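Local coordinates for protein 3-dehydroshikimate dehydratase (Bacillus anthracis, PDB 3DX5) that catalyses the manganese-dependent dehydration of 3-dehydroshikimate to 3,4-dihydroxybenzoate, a building block of the siderophore petrobactin, at residues Y197-I202 and E238-V243; P153-L158 and Q188-W193. All coordinates share one frame; numbering follows the deposited sequence.

Both contacts belong to the TIM barrel, with centres about 17 Å apart. Contact 1 lies between the barrel wall and its outer helices, contact 2 between outer helices. Contact 2 comes first along the chain. It joins helix 152-162 to helix 183-190 and the residues that lead on to strand 194-202. Contact 1 pairs that strand with helix 236-243. Helix 183-190 thus has a part in both neighbourhoods: Gln188 NE2 reaches Glu242 OE1 at 3.2 Å, a probable hydrogen bond between the two contacts. Contact 1 backs a strand with one residue that binds the manganese, His198, and another that meets the bound product, Lys200. Contact 2 is further from the metal.

Contact 1 of 2, residues Y197-I202 and E238-V243; sequences YHFKNI and EIIQEV. With MN (manganese (II) ion), chain B; DHB (3,4-dihydroxybenzoic acid), chain D.
Strand 197-199 of the TIM barrel wall packs here against the later outer helix 236-243, here residues 238-243. The two axes run nearly antiparallel, at 156° and 11.7 Å apart. Tyr197 and Phe199 point out of the barrel toward the helix. Tyr197 meets Val243 from the opposite direction, and its CZ lies 3.7 Å from Val243 CB. Val243 CG2 sits over one face of the Tyr197 ring, displaced toward the rim. The Tyr197 hydroxyl also touches Val243, and it is hydrogen-bonded with Thr246 OG1. The far end of the Phe199 ring abuts three aliphatic side chains. Its CE2 is 3.7 Å from Ile240 CG1, and its CE1 is 4.1 Å from Ile239 CG2. Val243 CG2 meets the edge of the Phe199 ring, in its plane, 3.9 Å from CZ.

His198 and Lys200 face the barrel interior. His198 ND1 binds manganese at 2.3 Å, together with Glu142, Asp172 and Glu253, while His198 NE2 is hydrogen-bonded to Glu33. Lys200 bends at its last torsion (chi4 -64°), which brings NZ within 2.8 Å of O3 of dihydroxybenzoate, a hydrogen bond. This part of the chain is thus apolar on the helix side and polar on the pocket side. There O3 is held by both manganese and Lys200 NZ, and Asp172 and Glu253 position NZ while also binding the metal.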
loop_
_atom_site.group_PDB
_atom_site.type_symbol
_atom_site.label_atom_id
_atom_site.label_comp_id
_atom_site.label_asym_id
_atom_site.label_seq_id
_atom_site.Cartn_x
_atom_site.Cartn_y
_atom_site.Cartn_z
ATOM N N TYR A 197 -1.821 22.556 -1.580
ATOM C CA TYR A 197 -1.644 22.256 -0.136
ATOM C C TYR A 197 -2.053 20.820 0.187
ATOM O O TYR A 197 -2.855 20.232 -0.519
ATOM C CB TYR A 197 -2.499 23.154 0.772
ATOM C CG TYR A 197 -2.479 24.605 0.387
ATOM C CD1 TYR A 197 -1.429 25.433 0.782
ATOM C CD2 TYR A 197 -3.528 25.162 -0.385
ATOM C CE1 TYR A 197 -1.399 26.776 0.421
ATOM C CE2 TYR A 197 -3.521 26.504 -0.728
ATOM C CZ TYR A 197 -2.439 27.297 -0.327
ATOM O OH TYR A 197 -2.408 28.639 -0.661
ATOM N N HIS A 198 -1.521 20.307 1.291
ATOM C CA HIS A 198 -2.017 19.110 1.982
ATOM C C HIS A 198 -2.452 19.538 3.361
ATOM O O HIS A 198 -1.692 20.223 4.057
ATOM C CB HIS A 198 -0.893 18.057 2.115
ATOM C CG HIS A 198 -0.736 17.195 0.902
ATOM N ND1 HIS A 198 0.163 16.142 0.838
ATOM C CD2 HIS A 198 -1.375 17.224 -0.293
ATOM C CE1 HIS A 198 0.056 15.556 -0.343
ATOM N NE2 HIS A 198 -0.868 16.196 -1.049
ATOM N N PHE A 199 -3.646 19.117 3.768
ATOM C CA PHE A 199 -4.183 19.405 5.086
ATOM C C PHE A 199 -4.356 18.075 5.833
ATOM O O PHE A 199 -5.164 17.233 5.423
ATOM C CB PHE A 199 -5.598 20.016 4.974
ATOM C CG PHE A 199 -5.653 21.497 4.578
ATOM C CD1 PHE A 199 -4.517 22.204 4.194
ATOM C CD2 PHE A 199 -6.881 22.145 4.524
ATOM C CE1 PHE A 199 -4.602 23.556 3.815
ATOM C CE2 PHE A 199 -6.986 23.493 4.155
ATOM C CZ PHE A 199 -5.837 24.204 3.801
ATOM N N LYS A 200 -3.637 17.875 6.933
ATOM C CA LYS A 200 -3.953 16.745 7.817
ATOM C C LYS A 200 -3.568 17.186 9.224
ATOM O O LYS A 200 -2.878 18.200 9.387
ATOM C CB LYS A 200 -3.255 15.424 7.370
ATOM C CG LYS A 200 -1.691 15.475 7.284
ATOM C CD LYS A 200 -1.138 14.071 6.936
ATOM C CE LYS A 200 0.405 14.035 6.892
ATOM N NZ LYS A 200 0.970 14.902 5.797
ATOM N N ASN A 201 -3.985 16.447 10.246
ATOM C CA ASN A 201 -3.720 16.881 11.622
ATOM C C ASN A 201 -3.399 15.687 12.496
ATOM O O ASN A 201 -3.639 14.537 12.104
ATOM C CB ASN A 201 -4.923 17.657 12.200
ATOM C CG ASN A 201 -4.488 18.765 13.163
ATOM O OD1 ASN A 201 -3.344 18.759 13.658
ATOM N ND2 ASN A 201 -5.385 19.725 13.423
ATOM N N ILE A 202 -2.902 15.941 13.698
ATOM C CA ILE A 202 -2.538 14.851 14.594
ATOM C C ILE A 202 -3.004 15.278 15.980
ATOM O O ILE A 202 -3.054 16.500 16.258
ATOM C CB ILE A 202 -1.004 14.587 14.540
ATOM C CG1 ILE A 202 -0.647 13.266 15.187
ATOM C CG2 ILE A 202 -0.188 15.719 15.227
ATOM C CD1 ILE A 202 -0.942 12.063 14.304
ATOM N N GLU A 238 -6.687 29.231 11.661
ATOM C CA GLU A 238 -5.711 30.228 11.235
ATOM C C GLU A 238 -5.154 29.973 9.827
ATOM O O GLU A 238 -5.003 30.901 9.043
ATOM C CB GLU A 238 -4.555 30.281 12.226
ATOM C CG GLU A 238 -4.969 30.760 13.613
ATOM C CD GLU A 238 -3.761 30.988 14.542
ATOM O OE1 GLU A 238 -2.691 30.352 14.330
ATOM O OE2 GLU A 238 -3.898 31.809 15.482
ATOM N N ILE A 239 -4.826 28.722 9.528
ATOM C CA ILE A 239 -4.360 28.348 8.189
ATOM C C ILE A 239 -5.400 28.669 7.117
ATOM O O ILE A 239 -5.097 29.359 6.152
ATOM C CB ILE A 239 -3.999 26.860 8.132
ATOM C CG1 ILE A 239 -2.755 26.625 9.004
ATOM C CG2 ILE A 239 -3.863 26.392 6.645
ATOM C CD1 ILE A 239 -2.525 25.141 9.394
ATOM N N ILE A 240 -6.624 28.185 7.281
ATOM C CA ILE A 240 -7.627 28.388 6.236
ATOM C C ILE A 240 -7.942 29.873 6.035
ATOM O O ILE A 240 -8.189 30.305 4.896
ATOM C CB ILE A 240 -8.895 27.515 6.488
ATOM C CG1 ILE A 240 -8.483 26.038 6.360
ATOM C CG2 ILE A 240 -10.059 27.911 5.554
ATOM C CD1 ILE A 240 -9.526 25.009 6.896
ATOM N N GLN A 241 -7.923 30.658 7.119
ATOM C CA GLN A 241 -8.144 32.128 7.006
ATOM C C GLN A 241 -7.127 32.782 6.094
ATOM O O GLN A 241 -7.482 33.676 5.342
ATOM C CB GLN A 241 -8.065 32.820 8.352
ATOM C CG GLN A 241 -9.280 32.679 9.193
ATOM C CD GLN A 241 -9.137 33.442 10.500
ATOM O OE1 GLN A 241 -9.190 34.676 10.514
ATOM N NE2 GLN A 241 -8.941 32.715 11.603
ATOM N N GLU A 242 -5.870 32.323 6.155
ATOM C CA GLU A 242 -4.795 32.792 5.259
ATOM C C GLU A 242 -4.887 32.290 3.838
ATOM O O GLU A 242 -4.667 33.056 2.913
ATOM C CB GLU A 242 -3.435 32.284 5.734
ATOM C CG GLU A 242 -2.856 32.977 6.864
ATOM C CD GLU A 242 -2.531 34.426 6.570
ATOM O OE1 GLU A 242 -1.620 34.713 5.735
ATOM O OE2 GLU A 242 -3.194 35.261 7.212
ATOM N N VAL A 243 -5.155 30.996 3.654
ATOM C CA VAL A 243 -5.051 30.432 2.331
ATOM C C VAL A 243 -6.365 30.448 1.542
ATOM O O VAL A 243 -6.368 30.210 0.329
ATOM C CB VAL A 243 -4.400 29.018 2.348
ATOM C CG1 VAL A 243 -3.079 29.057 3.178
ATOM C CG2 VAL A 243 -5.366 27.977 2.886
HETATM MN MN MN B . 1.474 15.099 2.379
HETATM C C1 DHB D . 2.990 10.518 1.790
HETATM C C2 DHB D . 2.642 11.842 2.041
HETATM C C3 DHB D . 2.671 12.347 3.344
HETATM O O3 DHB D . 2.347 13.639 3.670
HETATM C C4 DHB D . 3.104 11.460 4.427
HETATM O O4 DHB D . 3.127 11.986 5.671
HETATM C C5 DHB D . 3.479 10.146 4.160
HETATM C C6 DHB D . 3.411 9.687 2.832
HETATM C C DHB D . 2.925 9.998 0.363
HETATM O O1 DHB D . 3.256 8.852 0.042
HETATM O O2 DHB D . 2.470 10.795 -0.601
#

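Contact 2 of 2, residues P153-L158 and Q188-W193; sequences PSTLEL and QQLRPW
Leu156 and Leu190 mark the closest backbone approach of helical residues 153-158 to residues 188-193, with their CA atoms 7.3 Å apart. The second segment takes in part of helix 183-190 and the residues that lead on to strand 194-202. Within it Trp193 N bonds to Leu190 O. Leu156 carries most of the contact. Its CB bond does not point at the other segment, but the branched end of the side chain reaches it, and the two methyl groups meet different partners. CD2 packs 3.7 Å from Leu190 CD2, the two side chains crossing at a slant. The same CD2 lies 4.0 Å from Trp193 CZ3, at an oblique position to the indole. CD1 touches Gln189 OE1 at 3.4 Å, where the leucine and glutamine side chains cross nearly at right angles. This is a van der Waals contact with a polar atom.

Thr155 contributes its methyl group. CG2 rests 3.7 Å from Leu190 CD2, so that one leucine methyl is shared by Thr155 and Leu156. The Thr155 hydroxyl is hydrogen-bonded to Thr151 O, just before the start of its helix. Leu152 and Leu159 of helix 152-162 extend the apolar surface: both touch Leu190, and Leu159 also reaches Trp193. The contact joins helices 152-162 and 183-190 over strand 167-172, whose Ile169 meets Thr155 and Trp193 and whose Leu171 meets Leu190.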
loop_
_atom_site.group_PDB
_atom_site.type_symbol
_atom_site.label_atom_id
_atom_site.label_comp_id
_atom_site.label_asym_id
_atom_site.label_seq_id
_atom_site.Cartn_x
_atom_site.Cartn_y
_atom_site.Cartn_z
ATOM N N PRO A 153 13.833 27.076 6.429
ATOM C CA PRO A 153 15.041 27.654 5.774
ATOM C C PRO A 153 15.690 26.730 4.690
ATOM O O PRO A 153 16.140 27.225 3.643
ATOM C CB PRO A 153 16.009 27.931 6.942
ATOM C CG PRO A 153 15.147 27.810 8.227
ATOM C CD PRO A 153 13.998 26.914 7.886
ATOM N N SER A 154 15.694 25.412 4.897
ATOM C CA SER A 154 16.284 24.536 3.890
ATOM C C SER A 154 15.448 24.545 2.608
ATOM O O SER A 154 15.987 24.537 1.490
ATOM C CB SER A 154 16.462 23.114 4.409
ATOM O OG SER A 154 16.998 22.297 3.371
ATOM N N THR A 155 14.135 24.595 2.766
ATOM C CA THR A 155 13.247 24.643 1.601
ATOM C C THR A 155 13.476 25.926 0.816
ATOM O O THR A 155 13.619 25.896 -0.397
ATOM C CB THR A 155 11.777 24.542 2.040
ATOM O OG1 THR A 155 11.607 23.291 2.714
ATOM C CG2 THR A 155 10.789 24.637 0.827
ATOM N N LEU A 156 13.509 27.059 1.513
ATOM C CA LEU A 156 13.760 28.329 0.845
ATOM C C LEU A 156 15.120 28.318 0.139
ATOM O O LEU A 156 15.244 28.763 -0.998
ATOM C CB LEU A 156 13.710 29.483 1.845
ATOM C CG LEU A 156 12.293 29.779 2.351
ATOM C CD1 LEU A 156 12.346 30.688 3.579
ATOM C CD2 LEU A 156 11.468 30.386 1.222
ATOM N N GLU A 157 16.130 27.807 0.831
ATOM C CA GLU A 157 17.450 27.674 0.259
ATOM C C GLU A 157 17.442 26.800 -1.027
ATOM O O GLU A 157 18.002 27.178 -2.040
ATOM C CB GLU A 157 18.342 27.062 1.320
ATOM C CG GLU A 157 19.729 26.906 0.901
ATOM C CD GLU A 157 20.528 28.119 1.294
ATOM O OE1 GLU A 157 21.319 28.007 2.273
ATOM O OE2 GLU A 157 20.334 29.189 0.651
ATOM N N LEU A 158 16.806 25.628 -0.957
ATOM C CA LEU A 158 16.691 24.722 -2.112
ATOM C C LEU A 158 16.091 25.420 -3.340
ATOM O O LEU A 158 16.573 25.250 -4.463
ATOM C CB LEU A 158 15.823 23.515 -1.750
ATOM C CG LEU A 158 15.945 22.343 -2.731
ATOM C CD1 LEU A 158 17.393 21.794 -2.801
ATOM C CD2 LEU A 158 15.010 21.239 -2.281
ATOM N N GLN A 188 3.478 32.417 4.270
ATOM C CA GLN A 188 3.766 33.755 3.785
ATOM C C GLN A 188 5.132 33.764 3.106
ATOM O O GLN A 188 5.304 34.418 2.061
ATOM C CB GLN A 188 3.689 34.836 4.888
ATOM C CG GLN A 188 2.238 35.120 5.343
ATOM C CD GLN A 188 2.143 35.925 6.630
ATOM O OE1 GLN A 188 3.148 36.213 7.283
ATOM N NE2 GLN A 188 0.920 36.287 7.003
ATOM N N GLN A 189 6.074 33.008 3.664
ATOM C CA GLN A 189 7.422 32.969 3.119
ATOM C C GLN A 189 7.495 32.145 1.870
ATOM O O GLN A 189 8.268 32.478 0.986
ATOM C CB GLN A 189 8.440 32.457 4.148
ATOM C CG GLN A 189 8.742 33.504 5.225
ATOM C CD GLN A 189 9.806 33.032 6.182
ATOM O OE1 GLN A 189 10.938 32.783 5.785
ATOM N NE2 GLN A 189 9.455 32.929 7.467
ATOM N N LEU A 190 6.706 31.077 1.790
ATOM C CA LEU A 190 6.733 30.184 0.621
ATOM C C LEU A 190 5.740 30.549 -0.489
ATOM O O LEU A 190 5.787 29.947 -1.572
ATOM C CB LEU A 190 6.525 28.716 1.026
ATOM C CG LEU A 190 7.695 28.061 1.789
ATOM C CD1 LEU A 190 7.192 26.812 2.496
ATOM C CD2 LEU A 190 8.846 27.755 0.814
ATOM N N ARG A 191 4.868 31.528 -0.213
ATOM C CA ARG A 191 3.830 31.932 -1.156
ATOM C C ARG A 191 4.201 32.023 -2.662
ATOM O O ARG A 191 3.433 31.534 -3.495
ATOM C CB ARG A 191 3.104 33.220 -0.721
ATOM C CG ARG A 191 1.712 33.309 -1.418
ATOM C CD ARG A 191 0.883 34.499 -0.951
ATOM N NE ARG A 191 -0.390 34.553 -1.679
ATOM C CZ ARG A 191 -1.464 35.231 -1.281
ATOM N NH1 ARG A 191 -1.447 35.933 -0.146
ATOM N NH2 ARG A 191 -2.559 35.215 -2.034
ATOM N N PRO A 192 5.342 32.650 -3.012
ATOM C CA PRO A 192 5.673 32.764 -4.431
ATOM C C PRO A 192 5.814 31.423 -5.168
ATOM O O PRO A 192 5.657 31.399 -6.389
ATOM C CB PRO A 192 7.021 33.505 -4.429
ATOM C CG PRO A 192 6.988 34.336 -3.182
ATOM C CD PRO A 192 6.316 33.386 -2.174
ATOM N N TRP A 193 6.084 30.334 -4.441
ATOM C CA TRP A 193 6.273 29.003 -5.041
ATOM C C TRP A 193 5.120 28.021 -4.836
ATOM O O TRP A 193 5.110 26.951 -5.404
ATOM C CB TRP A 193 7.552 28.363 -4.487
ATOM C CG TRP A 193 8.743 29.167 -4.802
ATOM C CD1 TRP A 193 9.480 29.115 -5.953
ATOM C CD2 TRP A 193 9.333 30.202 -3.985
ATOM N NE1 TRP A 193 10.510 30.028 -5.888
ATOM C CE2 TRP A 193 10.443 30.709 -4.697
ATOM C CE3 TRP A 193 9.038 30.734 -2.718
ATOM C CZ2 TRP A 193 11.271 31.748 -4.186
ATOM C CZ3 TRP A 193 9.849 31.767 -2.209
ATOM C CH2 TRP A 193 10.956 32.255 -2.940
#